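Local coordinates for protein lysin (Enterococcus phage IMEEF1, PDB 6IST) that forms the small C-terminal part of a phage lysin that probably degrades the cell wall of enterococci through its separate CHAP domain, at residues M1-K6 / T13-V18. Numbering follows the deposited sequence.
Sequences MFIYYK and TEQWFV
Phe2, Tyr4 and Lys6 pair with Val18, Trp16 and Glu14 respectively, each pair sharing two backbone hydrogen bonds, which joins 2-6 and 13-18 as the two antiparallel strands of a β hairpin. The amide of Val18 reaches Phe2 O at 2.7 Å and nearly straight, whereas the return bond from Phe2 N to Val18 O is longer, 3.1 Å, and more bent. Each of the six carbonyls also receives a CA-H...O contact; the shortest is Met1 CA to Val18 O, 3.0 Å. Facing outward, the backbone of Tyr5 is bonded to Thr49 and Tyr51, that of Gln15 to Leu26 and that of Phe17 to Ile24, placing the hairpin between strands 50-52 and 22-25.

On the face bearing Tyr4 and Trp16, a chi1 of 64° lays the Tyr4 ring back over the neighbouring strand, where Trp16 CB covers one face, 3.6 Å from the centroid, and Val18 CG2 meets the edge. The phenol and the indole five-membered ring are almost parallel, planes 6° apart, but slid so far that they barely overlap. Val18 CB stands over the centre of the Phe2 ring, whose stacking partner is Tyr209 of a neighbouring Lysin chain.

Glu14 OE1 accepts Trp16 NE1 at 2.9 Å, in the indole plane but on the anti side of the carboxylate and out of its plane. The same oxygen accepts a hydrogen bond from a water, which in turn accepts one from Lys6 NZ; the ammonium makes its direct salt bridge with Glu62 on helix 56-64. On the reverse face Gln15 runs alongside Tyr5, and a second water links Tyr5 OH to Gln15 OE1, 2.8 Å from the latter.

Glu14 OE1 thus holds the indole N-H with one bond and reaches Lys6 through water with the other, so the hairpin pairs an aromatic, backbone-bonded middle with a hydrated polar end; the nearby ammonium would probably help keep Glu14 ionised.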
ATOM      1  N   MET A   1      10.005 -11.331   4.507  1.00 30.67           N
ATOM      2  CA  MET A   1      11.255 -12.036   4.732  1.00 28.91           C
ATOM      3  C   MET A   1      12.117 -11.838   3.510  1.00 27.17           C
ATOM      4  O   MET A   1      11.677 -12.161   2.427  1.00 27.14           O
ATOM      5  CB  MET A   1      11.044 -13.527   4.791  1.00 31.50           C
ATOM      6  CG  MET A   1      10.694 -14.112   6.135  1.00 35.78           C
ATOM      7  SD  MET A   1      10.676 -15.937   6.112  1.00 29.74           S
ATOM      8  CE  MET A   1      12.100 -16.166   5.212  1.00 41.59           C
ATOM      9  N   PHE A   2      13.351 -11.383   3.696  1.00 24.15           N
ATOM     10  CA  PHE A   2      14.331 -11.323   2.630  1.00 22.03           C
ATOM     11  C   PHE A   2      15.760 -11.103   3.168  1.00 23.14           C
ATOM     12  O   PHE A   2      15.926 -10.824   4.330  1.00 22.54           O
ATOM     13  CB  PHE A   2      13.974 -10.277   1.566  1.00 22.14           C
ATOM     14  CG  PHE A   2      13.862  -8.868   2.077  1.00 20.14           C
ATOM     15  CD1 PHE A   2      14.972  -8.070   2.153  1.00 20.70           C
ATOM     16  CD2 PHE A   2      12.653  -8.413   2.603  1.00 22.78           C
ATOM     17  CE1 PHE A   2      14.841  -6.769   2.610  1.00 22.24           C
ATOM     18  CE2 PHE A   2      12.506  -7.120   3.043  1.00 23.27           C
ATOM     19  CZ  PHE A   2      13.612  -6.302   3.082  1.00 22.19           C
ATOM     20  N   ILE A   3      16.771 -11.307   2.332  1.00 21.03           N
ATOM     21  CA  ILE A   3      18.157 -11.023   2.718  1.00 19.79           C
ATOM     22  C   ILE A   3      18.602  -9.837   1.896  1.00 19.87           C
ATOM     23  O   ILE A   3      18.230  -9.715   0.744  1.00 17.60           O
ATOM     24  CB  ILE A   3      19.070 -12.232   2.378  1.00 21.43           C
ATOM     25  CG1 ILE A   3      18.813 -13.349   3.402  1.00 21.99           C
ATOM     26  CG2 ILE A   3      20.546 -11.826   2.320  1.00 23.98           C
ATOM     27  CD1 ILE A   3      19.523 -14.653   3.128  1.00 24.04           C
ATOM     28  N   TYR A   4      19.428  -8.988   2.479  1.00 20.97           N
ATOM     29  CA  TYR A   4      20.171  -8.011   1.734  1.00 22.16           C
ATOM     30  C   TYR A   4      21.651  -7.980   2.167  1.00 20.85           C
ATOM     31  O   TYR A   4      21.988  -8.483   3.228  1.00 19.85           O
ATOM     32  CB  TYR A   4      19.561  -6.615   1.881  1.00 21.33           C
ATOM     33  CG  TYR A   4      19.583  -6.053   3.285  1.00 19.28           C
ATOM     34  CD1 TYR A   4      20.654  -5.287   3.721  1.00 18.51           C
ATOM     35  CD2 TYR A   4      18.470  -6.194   4.150  1.00 21.07           C
ATOM     36  CE1 TYR A   4      20.667  -4.760   4.983  1.00 19.19           C
ATOM     37  CE2 TYR A   4      18.474  -5.652   5.427  1.00 21.63           C
ATOM     38  CZ  TYR A   4      19.571  -4.911   5.819  1.00 23.07           C
ATOM     39  OH  TYR A   4      19.608  -4.382   7.089  1.00 21.59           O
ATOM     40  N   TYR A   5      22.489  -7.411   1.306  1.00 19.88           N
ATOM     41  CA  TYR A   5      23.896  -7.167   1.609  1.00 22.07           C
ATOM     42  C   TYR A   5      24.133  -5.714   1.912  1.00 20.82           C
ATOM     43  O   TYR A   5      23.594  -4.796   1.279  1.00 22.75           O
ATOM     44  CB  TYR A   5      24.798  -7.618   0.486  1.00 20.59           C
ATOM     45  CG  TYR A   5      24.703  -9.069   0.058  1.00 21.95           C
ATOM     46  CD1 TYR A   5      24.087 -10.057   0.825  1.00 24.30           C
ATOM     47  CD2 TYR A   5      25.278  -9.461  -1.118  1.00 24.76           C
ATOM     48  CE1 TYR A   5      24.021 -11.389   0.390  1.00 22.46           C
ATOM     49  CE2 TYR A   5      25.246 -10.777  -1.525  1.00 24.00           C
ATOM     50  CZ  TYR A   5      24.608 -11.735  -0.792  1.00 24.71           C
ATOM     51  OH  TYR A   5      24.632 -13.043  -1.266  1.00 26.25           O
ATOM     52  N   LYS A   6      24.950  -5.476   2.914  1.00 20.56           N
ATOM     53  CA  LYS A   6      25.362  -4.139   3.265  1.00 20.34           C
ATOM     54  C   LYS A   6      26.919  -4.054   3.097  1.00 23.09           C
ATOM     55  O   LYS A   6      27.655  -4.855   3.693  1.00 24.72           O
ATOM     56  CB  LYS A   6      24.975  -3.871   4.701  1.00 20.81           C
ATOM     57  CG  LYS A   6      25.452  -2.493   5.186  1.00 21.18           C
ATOM     58  CD  LYS A   6      25.137  -2.337   6.659  1.00 22.51           C
ATOM     59  CE  LYS A   6      25.619  -0.975   7.156  1.00 25.35           C
ATOM     60  NZ  LYS A   6      25.079  -0.728   8.511  1.00 26.31           N
ATOM     61  N   THR A  13      31.501  -6.652   3.460  1.00 27.41           N
ATOM     62  CA  THR A  13      30.126  -6.920   2.999  1.00 29.08           C
ATOM     63  C   THR A  13      29.422  -7.834   4.030  1.00 30.62           C
ATOM     64  O   THR A  13      29.850  -8.983   4.235  1.00 29.54           O
ATOM     65  CB  THR A  13      30.094  -7.635   1.638  1.00 33.52           C
ATOM     66  OG1 THR A  13      30.842  -6.895   0.679  1.00 35.44           O
ATOM     67  CG2 THR A  13      28.666  -7.737   1.106  1.00 34.81           C
ATOM     68  N   GLU A  14      28.348  -7.334   4.661  1.00 25.01           N
ATOM     69  CA  GLU A  14      27.567  -8.059   5.648  1.00 23.41           C
ATOM     70  C   GLU A  14      26.258  -8.600   5.031  1.00 23.25           C
ATOM     71  O   GLU A  14      25.673  -7.919   4.227  1.00 23.64           O
ATOM     72  CB  GLU A  14      27.161  -7.098   6.743  1.00 25.58           C
ATOM     73  CG  GLU A  14      28.308  -6.673   7.625  1.00 27.86           C
ATOM     74  CD  GLU A  14      27.906  -5.657   8.677  1.00 30.42           C
ATOM     75  OE1 GLU A  14      26.816  -4.999   8.568  1.00 31.26           O
ATOM     76  OE2 GLU A  14      28.765  -5.455   9.585  1.00 29.88           O
ATOM     77  N   GLN A  15      25.823  -9.790   5.414  1.00 23.33           N
ATOM     78  CA  GLN A  15      24.502 -10.284   5.046  1.00 20.25           C
ATOM     79  C   GLN A  15      23.521 -10.077   6.189  1.00 21.42           C
ATOM     80  O   GLN A  15      23.794 -10.410   7.323  1.00 22.07           O
ATOM     81  CB  GLN A  15      24.560 -11.739   4.704  1.00 24.05           C
ATOM     82  CG  GLN A  15      25.485 -12.016   3.569  1.00 25.90           C
ATOM     83  CD  GLN A  15      25.199 -13.354   2.951  1.00 27.09           C
ATOM     84  OE1 GLN A  15      24.026 -13.707   2.720  1.00 28.32           O
ATOM     85  NE2 GLN A  15      26.265 -14.080   2.601  1.00 28.62           N
ATOM     86  N   TRP A  16      22.359  -9.507   5.854  1.00 20.84           N
ATOM     87  CA  TRP A  16      21.307  -9.267   6.818  1.00 20.12           C
ATOM     88  C   TRP A  16      20.001  -9.921   6.401  1.00 20.65           C
ATOM     89  O   TRP A  16      19.689  -9.940   5.259  1.00 20.93           O
ATOM     90  CB  TRP A  16      21.089  -7.770   6.923  1.00 21.87           C
ATOM     91  CG  TRP A  16      22.195  -7.033   7.575  1.00 22.18           C
ATOM     92  CD1 TRP A  16      23.391  -6.686   7.044  1.00 22.63           C
ATOM     93  CD2 TRP A  16      22.210  -6.589   8.933  1.00 20.59           C
ATOM     94  NE1 TRP A  16      24.164  -6.017   7.980  1.00 22.13           N
ATOM     95  CE2 TRP A  16      23.480  -5.977   9.160  1.00 20.45           C
ATOM     96  CE3 TRP A  16      21.301  -6.692   9.985  1.00 21.43           C
ATOM     97  CZ2 TRP A  16      23.821  -5.404  10.385  1.00 19.75           C
ATOM     98  CZ3 TRP A  16      21.630  -6.163  11.195  1.00 22.92           C
ATOM     99  CH2 TRP A  16      22.874  -5.496  11.397  1.00 22.24           C
ATOM    100  N   PHE A  17      19.229 -10.360   7.380  1.00 19.62           N
ATOM    101  CA  PHE A  17      18.006 -11.136   7.165  1.00 19.47           C
ATOM    102  C   PHE A  17      16.875 -10.347   7.774  1.00 21.11           C
ATOM    103  O   PHE A  17      16.944 -10.017   8.911  1.00 19.41           O
ATOM    104  CB  PHE A  17      18.118 -12.508   7.826  1.00 20.01           C
ATOM    105  CG  PHE A  17      16.938 -13.412   7.620  1.00 21.24           C
ATOM    106  CD1 PHE A  17      16.216 -13.414   6.436  1.00 22.23           C
ATOM    107  CD2 PHE A  17      16.509 -14.233   8.658  1.00 23.65           C
ATOM    108  CE1 PHE A  17      15.157 -14.262   6.272  1.00 23.75           C
ATOM    109  CE2 PHE A  17      15.437 -15.109   8.485  1.00 23.29           C
ATOM    110  CZ  PHE A  17      14.737 -15.081   7.306  1.00 23.93           C
ATOM    111  N   VAL A  18      15.884 -10.011   6.953  1.00 17.83           N
ATOM    112  CA  VAL A  18      14.671  -9.303   7.422  1.00 22.89           C
ATOM    113  C   VAL A  18      13.588 -10.297   7.659  1.00 23.07           C
ATOM    114  O   VAL A  18      13.269 -11.094   6.787  1.00 22.13           O
ATOM    115  CB  VAL A  18      14.245  -8.225   6.394  1.00 20.50           C
ATOM    116  CG1 VAL A  18      12.900  -7.607   6.827  1.00 23.69           C
ATOM    117  CG2 VAL A  18      15.288  -7.138   6.350  1.00 21.23           C
TER
HETATM  118  O   HOH W   1      23.413 -14.926   0.282  1.00 29.83           O
HETATM  119  O   HOH W   2      26.399  -2.871  10.050  1.00 34.87           O